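Local structure of mandelate racemase/muconate lactonizing protein (Thermobispora bispora, 3VC5) at residues R53-V58 with L67-G72; R97-V102 with K125-V130; D104-N109 with S121-T126. The protein probably catalyses the magnesium-dependent dehydration of D-glucarate to 5-dehydro-4-deoxy-D-glucarate, as a member of the enolase superfamily. One frame throughout, in Å; residues are numbered along the deposited sequence.

Interaction 1. Residues R53-V58 with L67-G72; sequences RTIVEV and LGETYG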
loop_
_atom_site.group_PDB
_atom_site.type_symbol
_atom_site.label_atom_id
_atom_site.label_comp_id
_atom_site.label_asym_id
_atom_site.label_seq_id
_atom_site.Cartn_x
_atom_site.Cartn_y
_atom_site.Cartn_z
ATOM N N ARG A 53 -21.579 15.176 -12.263
ATOM C CA ARG A 53 -20.400 14.302 -12.324
ATOM C C ARG A 53 -19.607 14.686 -13.557
ATOM O O ARG A 53 -20.135 15.371 -14.456
ATOM C CB ARG A 53 -20.766 12.804 -12.412
ATOM C CG ARG A 53 -21.524 12.246 -11.209
ATOM C CD ARG A 53 -20.707 12.229 -9.929
ATOM N NE ARG A 53 -19.941 10.989 -9.746
ATOM C CZ ARG A 53 -19.186 10.759 -8.669
ATOM N NH1 ARG A 53 -19.117 11.690 -7.720
ATOM N NH2 ARG A 53 -18.480 9.626 -8.545
ATOM N N THR A 54 -18.376 14.190 -13.630
ATOM C CA THR A 54 -17.570 14.354 -14.830
ATOM C C THR A 54 -17.157 12.956 -15.252
ATOM O O THR A 54 -16.635 12.154 -14.440
ATOM C CB THR A 54 -16.289 15.188 -14.555
ATOM O OG1 THR A 54 -16.670 16.471 -14.073
ATOM C CG2 THR A 54 -15.481 15.362 -15.846
ATOM N N ILE A 55 -17.477 12.630 -16.493
ATOM C CA ILE A 55 -17.051 11.373 -17.073
ATOM C C ILE A 55 -15.765 11.565 -17.867
ATOM O O ILE A 55 -15.642 12.490 -18.671
ATOM C CB ILE A 55 -18.155 10.803 -17.988
ATOM C CG1 ILE A 55 -19.470 10.751 -17.201
ATOM C CG2 ILE A 55 -17.738 9.460 -18.576
ATOM C CD1 ILE A 55 -19.462 9.954 -15.938
ATOM N N VAL A 56 -14.810 10.674 -17.639
ATOM C CA VAL A 56 -13.556 10.727 -18.378
ATOM C C VAL A 56 -13.364 9.469 -19.213
ATOM O O VAL A 56 -13.588 8.358 -18.736
ATOM C CB VAL A 56 -12.355 10.852 -17.372
ATOM C CG1 VAL A 56 -11.014 10.643 -18.073
ATOM C CG2 VAL A 56 -12.422 12.197 -16.666
ATOM N N GLU A 57 -12.936 9.640 -20.468
ATOM C CA GLU A 57 -12.628 8.490 -21.295
ATOM C C GLU A 57 -11.239 8.649 -21.877
ATOM O O GLU A 57 -10.985 9.610 -22.626
ATOM C CB GLU A 57 -13.672 8.318 -22.424
ATOM C CG GLU A 57 -13.424 7.037 -23.243
ATOM C CD GLU A 57 -14.465 6.787 -24.321
ATOM O OE1 GLU A 57 -15.006 7.772 -24.897
ATOM O OE2 GLU A 57 -14.731 5.590 -24.604
ATOM N N VAL A 58 -10.340 7.725 -21.522
ATOM C CA VAL A 58 -8.964 7.758 -21.988
ATOM C C VAL A 58 -8.883 6.834 -23.182
ATOM O O VAL A 58 -9.405 5.720 -23.135
ATOM C CB VAL A 58 -7.967 7.283 -20.858
ATOM C CG1 VAL A 58 -6.542 7.132 -21.433
ATOM C CG2 VAL A 58 -7.983 8.280 -19.688
ATOM N N LEU A 67 -12.526 4.096 -18.796
ATOM C CA LEU A 67 -13.478 5.038 -18.202
ATOM C C LEU A 67 -13.115 5.424 -16.764
ATOM O O LEU A 67 -12.672 4.572 -15.958
ATOM C CB LEU A 67 -14.879 4.449 -18.189
ATOM C CG LEU A 67 -15.442 4.171 -19.588
ATOM C CD1 LEU A 67 -16.762 3.396 -19.432
ATOM C CD2 LEU A 67 -15.647 5.470 -20.393
ATOM N N GLY A 68 -13.340 6.687 -16.438
ATOM C CA GLY A 68 -13.252 7.156 -15.042
ATOM C C GLY A 68 -14.421 8.077 -14.773
ATOM O O GLY A 68 -15.088 8.548 -15.698
ATOM N N GLU A 69 -14.692 8.317 -13.503
ATOM C CA GLU A 69 -15.847 9.120 -13.088
ATOM C C GLU A 69 -15.470 9.895 -11.836
ATOM O O GLU A 69 -14.896 9.334 -10.905
ATOM C CB GLU A 69 -17.069 8.232 -12.860
ATOM C CG GLU A 69 -18.280 9.004 -12.321
ATOM C CD GLU A 69 -19.469 8.114 -11.975
ATOM O OE1 GLU A 69 -19.586 6.964 -12.476
ATOM O OE2 GLU A 69 -20.311 8.595 -11.173
ATOM N N THR A 70 -15.788 11.183 -11.820
ATOM C CA THR A 70 -15.401 12.028 -10.696
ATOM C C THR A 70 -16.466 13.120 -10.506
ATOM O O THR A 70 -17.530 13.086 -11.148
ATOM C CB THR A 70 -13.995 12.594 -10.902
ATOM O OG1 THR A 70 -13.578 13.307 -9.728
ATOM C CG2 THR A 70 -13.918 13.510 -12.135
ATOM N N TYR A 71 -16.203 14.076 -9.621
ATOM C CA TYR A 71 -17.164 15.137 -9.271
ATOM C C TYR A 71 -17.391 16.055 -10.453
ATOM O O TYR A 71 -16.517 16.157 -11.341
ATOM C CB TYR A 71 -16.570 15.983 -8.132
ATOM C CG TYR A 71 -16.153 15.111 -6.998
ATOM C CD1 TYR A 71 -17.092 14.451 -6.201
ATOM C CD2 TYR A 71 -14.800 14.928 -6.706
ATOM C CE1 TYR A 71 -16.693 13.601 -5.166
ATOM C CE2 TYR A 71 -14.397 14.110 -5.650
ATOM C CZ TYR A 71 -15.347 13.467 -4.874
ATOM O OH TYR A 71 -14.932 12.675 -3.849
ATOM N N GLY A 72 -18.561 16.712 -10.467
ATOM C CA GLY A 72 -18.916 17.649 -11.544
ATOM C C GLY A 72 -18.830 19.127 -11.196
ATOM O O GLY A 72 -19.074 19.977 -12.066
#

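Interaction 2. Residues R97-V102 with K125-V130; sequences RIYRRV and KTVDRV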
loop_
_atom_site.group_PDB
_atom_site.type_symbol
_atom_site.label_atom_id
_atom_site.label_comp_id
_atom_site.label_asym_id
_atom_site.label_seq_id
_atom_site.Cartn_x
_atom_site.Cartn_y
_atom_site.Cartn_z
ATOM N N ARG A 97 4.085 8.779 -13.064
ATOM C CA ARG A 97 4.319 9.914 -13.942
ATOM C C ARG A 97 3.029 10.712 -14.191
ATOM O O ARG A 97 3.040 11.942 -14.212
ATOM C CB ARG A 97 4.907 9.418 -15.258
ATOM C CG ARG A 97 5.588 10.476 -16.062
ATOM C CD ARG A 97 6.488 9.868 -17.176
ATOM N NE ARG A 97 7.089 10.927 -17.975
ATOM C CZ ARG A 97 7.586 10.763 -19.197
ATOM N NH1 ARG A 97 7.546 9.574 -19.773
ATOM N NH2 ARG A 97 8.117 11.792 -19.844
ATOM N N ILE A 98 1.923 10.009 -14.421
ATOM C CA ILE A 98 0.640 10.685 -14.589
ATOM C C ILE A 98 0.264 11.465 -13.317
ATOM O O ILE A 98 -0.210 12.607 -13.378
ATOM C CB ILE A 98 -0.472 9.657 -14.977
ATOM C CG1 ILE A 98 -0.198 9.117 -16.381
ATOM C CG2 ILE A 98 -1.882 10.268 -14.857
ATOM C CD1 ILE A 98 -1.013 7.869 -16.728
ATOM N N TYR A 99 0.492 10.857 -12.162
ATOM C CA TYR A 99 0.278 11.578 -10.890
ATOM C C TYR A 99 1.095 12.881 -10.803
ATOM O O TYR A 99 0.555 13.933 -10.446
ATOM C CB TYR A 99 0.597 10.678 -9.694
ATOM C CG TYR A 99 0.124 11.251 -8.387
ATOM C CD1 TYR A 99 -1.116 10.927 -7.884
ATOM C CD2 TYR A 99 0.951 12.091 -7.624
ATOM C CE1 TYR A 99 -1.576 11.436 -6.692
ATOM C CE2 TYR A 99 0.508 12.605 -6.412
ATOM C CZ TYR A 99 -0.748 12.262 -5.944
ATOM O OH TYR A 99 -1.172 12.791 -4.740
ATOM N N ARG A 100 2.385 12.826 -11.158
ATOM C CA ARG A 100 3.232 14.039 -11.125
ATOM C C ARG A 100 2.736 15.088 -12.127
ATOM O O ARG A 100 2.740 16.277 -11.819
ATOM C CB ARG A 100 4.700 13.694 -11.398
ATOM C CG ARG A 100 5.374 12.932 -10.258
ATOM C CD ARG A 100 6.907 12.951 -10.391
ATOM N NE ARG A 100 7.324 12.564 -11.735
ATOM C CZ ARG A 100 7.596 11.318 -12.115
ATOM N NH1 ARG A 100 7.508 10.309 -11.254
ATOM N NH2 ARG A 100 7.956 11.081 -13.370
ATOM N N ARG A 101 2.249 14.653 -13.297
ATOM C CA ARG A 101 1.710 15.594 -14.285
ATOM C C ARG A 101 0.443 16.282 -13.751
ATOM O O ARG A 101 0.272 17.502 -13.888
ATOM C CB ARG A 101 1.413 14.853 -15.609
ATOM C CG ARG A 101 0.929 15.720 -16.780
ATOM C CD ARG A 101 1.986 16.683 -17.351
ATOM N NE ARG A 101 3.252 16.047 -17.737
ATOM C CZ ARG A 101 3.520 15.460 -18.910
ATOM N NH1 ARG A 101 2.596 15.368 -19.870
ATOM N NH2 ARG A 101 4.732 14.947 -19.127
ATOM N N VAL A 102 -0.430 15.509 -13.111
ATOM C CA VAL A 102 -1.632 16.092 -12.506
ATOM C C VAL A 102 -1.219 17.107 -11.418
ATOM O O VAL A 102 -1.785 18.216 -11.329
ATOM C CB VAL A 102 -2.536 15.012 -11.912
ATOM C CG1 VAL A 102 -3.630 15.639 -11.046
ATOM C CG2 VAL A 102 -3.171 14.148 -13.019
ATOM N N LYS A 125 -5.261 16.362 -1.312
ATOM C CA LYS A 125 -6.582 15.855 -1.632
ATOM C C LYS A 125 -7.044 16.381 -2.992
ATOM O O LYS A 125 -7.755 15.674 -3.739
ATOM C CB LYS A 125 -7.582 16.239 -0.513
ATOM C CG LYS A 125 -8.917 15.502 -0.562
ATOM C CD LYS A 125 -9.770 15.913 0.637
ATOM C CE LYS A 125 -11.203 15.604 0.509
ATOM N NZ LYS A 125 -12.070 16.650 1.154
ATOM N N THR A 126 -6.685 17.623 -3.325
ATOM C CA THR A 126 -7.077 18.195 -4.621
ATOM C C THR A 126 -6.422 17.407 -5.757
ATOM O O THR A 126 -7.093 16.981 -6.730
ATOM C CB THR A 126 -6.681 19.675 -4.704
ATOM O OG1 THR A 126 -7.431 20.387 -3.714
ATOM C CG2 THR A 126 -7.009 20.251 -6.094
ATOM N N VAL A 127 -5.127 17.157 -5.611
ATOM C CA VAL A 127 -4.377 16.357 -6.617
ATOM C C VAL A 127 -4.975 14.947 -6.714
ATOM O O VAL A 127 -5.210 14.438 -7.813
ATOM C CB VAL A 127 -2.902 16.271 -6.255
ATOM C CG1 VAL A 127 -2.154 15.279 -7.202
ATOM C CG2 VAL A 127 -2.280 17.663 -6.320
ATOM N N ASP A 128 -5.279 14.338 -5.560
ATOM C CA ASP A 128 -5.778 12.978 -5.563
ATOM C C ASP A 128 -7.154 12.944 -6.228
ATOM O O ASP A 128 -7.493 11.976 -6.930
ATOM C CB ASP A 128 -5.931 12.469 -4.126
ATOM C CG ASP A 128 -4.599 12.020 -3.521
ATOM O OD1 ASP A 128 -3.591 11.908 -4.281
ATOM O OD2 ASP A 128 -4.566 11.674 -2.319
ATOM N N ARG A 129 -7.988 13.958 -5.946
ATOM C CA ARG A 129 -9.314 14.034 -6.577
ATOM C C ARG A 129 -9.211 14.135 -8.108
ATOM O O ARG A 129 -9.958 13.460 -8.862
ATOM C CB ARG A 129 -10.155 15.203 -6.019
ATOM C CG ARG A 129 -10.650 14.973 -4.600
ATOM C CD ARG A 129 -11.083 16.280 -3.916
ATOM N NE ARG A 129 -11.673 17.221 -4.853
ATOM C CZ ARG A 129 -12.940 17.613 -4.856
ATOM N NH1 ARG A 129 -13.343 18.503 -5.765
ATOM N NH2 ARG A 129 -13.796 17.151 -3.940
ATOM N N VAL A 130 -8.263 14.936 -8.587
ATOM C CA VAL A 130 -8.108 15.104 -10.029
ATOM C C VAL A 130 -7.499 13.840 -10.653
ATOM O O VAL A 130 -7.980 13.319 -11.666
ATOM C CB VAL A 130 -7.312 16.360 -10.369
ATOM C CG1 VAL A 130 -7.069 16.443 -11.892
ATOM C CG2 VAL A 130 -8.091 17.595 -9.855
#

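Interaction 3. Residues D104-N109 with S121-T126; sequences DVVGAN and SSRVKT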
loop_
_atom_site.group_PDB
_atom_site.type_symbol
_atom_site.label_atom_id
_atom_site.label_comp_id
_atom_site.label_asym_id
_atom_site.label_seq_id
_atom_site.Cartn_x
_atom_site.Cartn_y
_atom_site.Cartn_z
ATOM N N ASP A 104 1.525 18.831 -11.250
ATOM C CA ASP A 104 2.005 20.027 -11.955
ATOM C C ASP A 104 0.850 20.914 -12.435
ATOM O O ASP A 104 0.904 22.150 -12.366
ATOM C CB ASP A 104 2.875 19.629 -13.160
ATOM C CG ASP A 104 4.197 19.044 -12.771
ATOM O OD1 ASP A 104 4.671 19.241 -11.624
ATOM O OD2 ASP A 104 4.813 18.415 -13.674
ATOM N N VAL A 105 -0.197 20.295 -12.963
ATOM C CA VAL A 105 -1.286 21.080 -13.512
ATOM C C VAL A 105 -2.058 21.771 -12.394
ATOM O O VAL A 105 -2.389 22.949 -12.495
ATOM C CB VAL A 105 -2.238 20.212 -14.376
ATOM C CG1 VAL A 105 -3.481 21.006 -14.770
ATOM C CG2 VAL A 105 -1.518 19.712 -15.619
ATOM N N VAL A 106 -2.344 21.034 -11.331
ATOM C CA VAL A 106 -3.095 21.570 -10.205
ATOM C C VAL A 106 -2.300 22.697 -9.584
ATOM O O VAL A 106 -2.865 23.699 -9.172
ATOM C CB VAL A 106 -3.372 20.464 -9.156
ATOM C CG1 VAL A 106 -3.824 21.041 -7.815
ATOM C CG2 VAL A 106 -4.411 19.479 -9.697
ATOM N N GLY A 107 -0.982 22.520 -9.532
ATOM C CA GLY A 107 -0.093 23.602 -9.144
ATOM C C GLY A 107 -0.508 24.033 -7.762
ATOM O O GLY A 107 -0.551 23.214 -6.829
ATOM N N ALA A 108 -0.838 25.320 -7.640
ATOM C CA ALA A 108 -1.166 25.926 -6.360
ATOM C C ALA A 108 -2.661 25.893 -6.011
ATOM O O ALA A 108 -3.099 26.311 -4.914
ATOM C CB ALA A 108 -0.667 27.358 -6.367
ATOM N N ASN A 109 -3.457 25.422 -6.949
ATOM C CA ASN A 109 -4.893 25.445 -6.768
ATOM C C ASN A 109 -5.254 24.479 -5.622
ATOM O O ASN A 109 -4.674 23.380 -5.520
ATOM C CB ASN A 109 -5.546 24.992 -8.070
ATOM C CG ASN A 109 -5.533 26.062 -9.133
ATOM O OD1 ASN A 109 -6.299 27.019 -9.066
ATOM N ND2 ASN A 109 -4.675 25.894 -10.141
ATOM N N SER A 121 -10.397 20.594 2.525
ATOM C CA SER A 121 -9.644 20.581 1.280
ATOM C C SER A 121 -8.166 20.744 1.587
ATOM O O SER A 121 -7.785 21.347 2.608
ATOM C CB SER A 121 -10.098 21.754 0.398
ATOM O OG SER A 121 -11.495 21.694 0.159
ATOM N N SER A 122 -7.324 20.255 0.680
ATOM C CA SER A 122 -5.891 20.407 0.835
ATOM C C SER A 122 -5.258 20.224 -0.528
ATOM O O SER A 122 -5.921 19.801 -1.491
ATOM C CB SER A 122 -5.320 19.360 1.790
ATOM O OG SER A 122 -5.601 18.045 1.338
ATOM N N ARG A 123 -3.966 20.494 -0.607
ATOM C CA ARG A 123 -3.254 20.286 -1.864
ATOM C C ARG A 123 -3.264 18.829 -2.291
ATOM O O ARG A 123 -3.595 18.530 -3.451
ATOM C CB ARG A 123 -1.806 20.765 -1.779
ATOM C CG ARG A 123 -1.034 20.548 -3.084
ATOM C CD ARG A 123 -1.338 21.633 -4.115
ATOM N NE ARG A 123 -0.439 22.787 -4.004
ATOM C CZ ARG A 123 -0.844 24.042 -3.829
ATOM N NH1 ARG A 123 -2.138 24.309 -3.752
ATOM N NH2 ARG A 123 0.042 25.033 -3.739
ATOM N N VAL A 124 -2.910 17.919 -1.385
ATOM C CA VAL A 124 -2.852 16.505 -1.760
ATOM C C VAL A 124 -4.246 16.010 -2.106
ATOM O O VAL A 124 -4.407 15.290 -3.065
ATOM C CB VAL A 124 -2.172 15.610 -0.682
ATOM C CG1 VAL A 124 -2.352 14.133 -0.982
ATOM C CG2 VAL A 124 -0.699 16.011 -0.535
ATOM N N LYS A 125 -5.261 16.362 -1.312
ATOM C CA LYS A 125 -6.582 15.855 -1.632
ATOM C C LYS A 125 -7.044 16.381 -2.992
ATOM O O LYS A 125 -7.755 15.674 -3.739
ATOM C CB LYS A 125 -7.582 16.239 -0.513
ATOM C CG LYS A 125 -8.917 15.502 -0.562
ATOM C CD LYS A 125 -9.770 15.913 0.637
ATOM C CE LYS A 125 -11.203 15.604 0.509
ATOM N NZ LYS A 125 -12.070 16.650 1.154
ATOM N N THR A 126 -6.685 17.623 -3.325
ATOM C CA THR A 126 -7.077 18.195 -4.621
ATOM C C THR A 126 -6.422 17.407 -5.757
ATOM O O THR A 126 -7.093 16.981 -6.730
ATOM C CB THR A 126 -6.681 19.675 -4.704
ATOM O OG1 THR A 126 -7.431 20.387 -3.714
ATOM C CG2 THR A 126 -7.009 20.251 -6.094
#

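Interaction 1. Residues R53-V58 with L67-G72
Arg53 and Glu69 form a salt bridge across the two antiparallel strands: NE of Arg53 lies 2.8 Å from OE2 of Glu69, which receives it on the anti lone pair. The oxygen sits near the guanidinium plane, but the carboxylate is turned 83° to it, and NH2 adds a weak bond. Bends at chi2 and chi3 fold Arg53 back over its neighbour strand, bringing one guanidinium face over Thr70 O. Glu69 is held further by Leu343 N on OE2 and Ser346 N on OE1, and Arg53 NH2 meets Ser346 OG. With an alanine in place of this arginine, the buried Glu69 carboxylate would probably be left with backbone N-H partners but no cationic mate. Backbone bonds pair Thr54 with Thr70 and Val56 with Gly68, the straightest being Val56 N to Gly68 O at 2.9 Å (175°). Thr54 OG1 donates to Tyr71 O over 2.8 Å. On the Glu69 face, Ile55 CD1 meets Glu69 CG at 3.9 Å and Leu67 CD2 lies alongside Glu57 CG at 3.9 Å. This is the beta hairpin of the N-terminal capping domain of enolase-superfamily enzymes, with the side chain of Tyr71 about 6 Å from that of His338, a predicted proton acceptor.

Interaction 2. Residues R97-V102 with K125-V130
Tyr99 reaches from helix 97-102 to the side of helix 125-130, where it meets Val127 and Asp128. From CB the side chain sets off past the partner helix rather than at it; CG stands anti to the backbone N, which carries the ring across the gap. The far half of the ring does the touching. CE1 and CE2 both lie 3.9 Å from Val127 CG1, and CZ comes closer to it at 3.6 Å, so this methyl lies over one face of the ring, shifted toward CZ. It is 4.0 Å from the ring centroid and 28° off the normal, a CH-pi contact. CE1 also lies beside Asp128 OD1, at 3.2 Å. At the tip, OH gives its proton to Asp128 OD1 over 2.6 Å. That oxygen lies at the ring edge, in the ring plane, whereas OH meets it on the syn side, somewhat out of the carboxylate plane, the two flat groups being turned 57° apart. Asp128 OD2 makes a salt bridge with Arg320, so both oxygens of this buried carboxylate are engaged and its orientation is probably well fixed. One turn on from Tyr99, Val102 points into the interface: its CG1 lies 3.6 Å from Val130 CG1 and packs more loosely on Val127 CG1. The segment axes pass 9.7 Å apart at 122°, a steep crossing at which a few side chains carry the contact. Phe131 meets the Tyr99 ring edge-to-face, and Phe134 packs on Val102, both from further along helix 123-146. Helix 74-85 lies against Val130 through His76, Gln79 and Ala83, making a three-helix cluster beside the hairpin of strands 50-60 and 65-71.

Interaction 3. Residues D104-N109 with S121-T126
Arg123, in the first turn of helix 123-146, lays its guanidinium against the type II' beta turn Val106-Asn109 that ends helix 95-106 in the N-terminal capping domain. Its polar contacts are loosely defined: NH1 makes weak bonds to Ala108 O and Asn109 O, and its modelled place is less sure. As modelled, Gly107 C and Ala108 N both lie 3.9 Å above the guanidinium plane, over its centre, on one face. The side chain leaves with CG anti to the backbone N, then bends at chi2 and chi3 to bring this face over the turn. The apolar share is small and lies deeper, where Val106 CG1 meets Thr126 CG2 at 3.7 Å. Gly107, with positive phi, lets the chain leave the helix. Within the segments, polar bonds shape both ends. Ser122 is the N-cap of helix 123-146, its OG accepting from Lys125 N at 3.2 Å. Thr126 OG1 and Thr126 N reach Ser122 O from opposite faces of its plane, the hydroxyl at 2.8 Å. Val106 O is gripped in the same two-sided manner: Asn109 N donates from one face at 2.9 Å and Asn109 ND2 from the other at 3.0 Å.

In the fold
From the N terminus, interaction 1 comes first: strand 50-60 turns back into strand 65-71, closing a short hairpin before the helices begin. Helix 74-85 follows, then helix 95-106, which carries the first segment of interaction 2 and the start of that of interaction 3. The loop from 107 to 122 returns the chain to helix 123-146, so interaction 3 closes that connection near its ends, the shorter of two loops that end on the same part of helix 123-146. Those two contacts share Lys125 and Thr126 and join through Val106 on Val127 and Val130. Interaction 1 touches interaction 2 where Tyr71 and Thr70 meet Arg129, tying the sheet to the helices within the N-terminal domain.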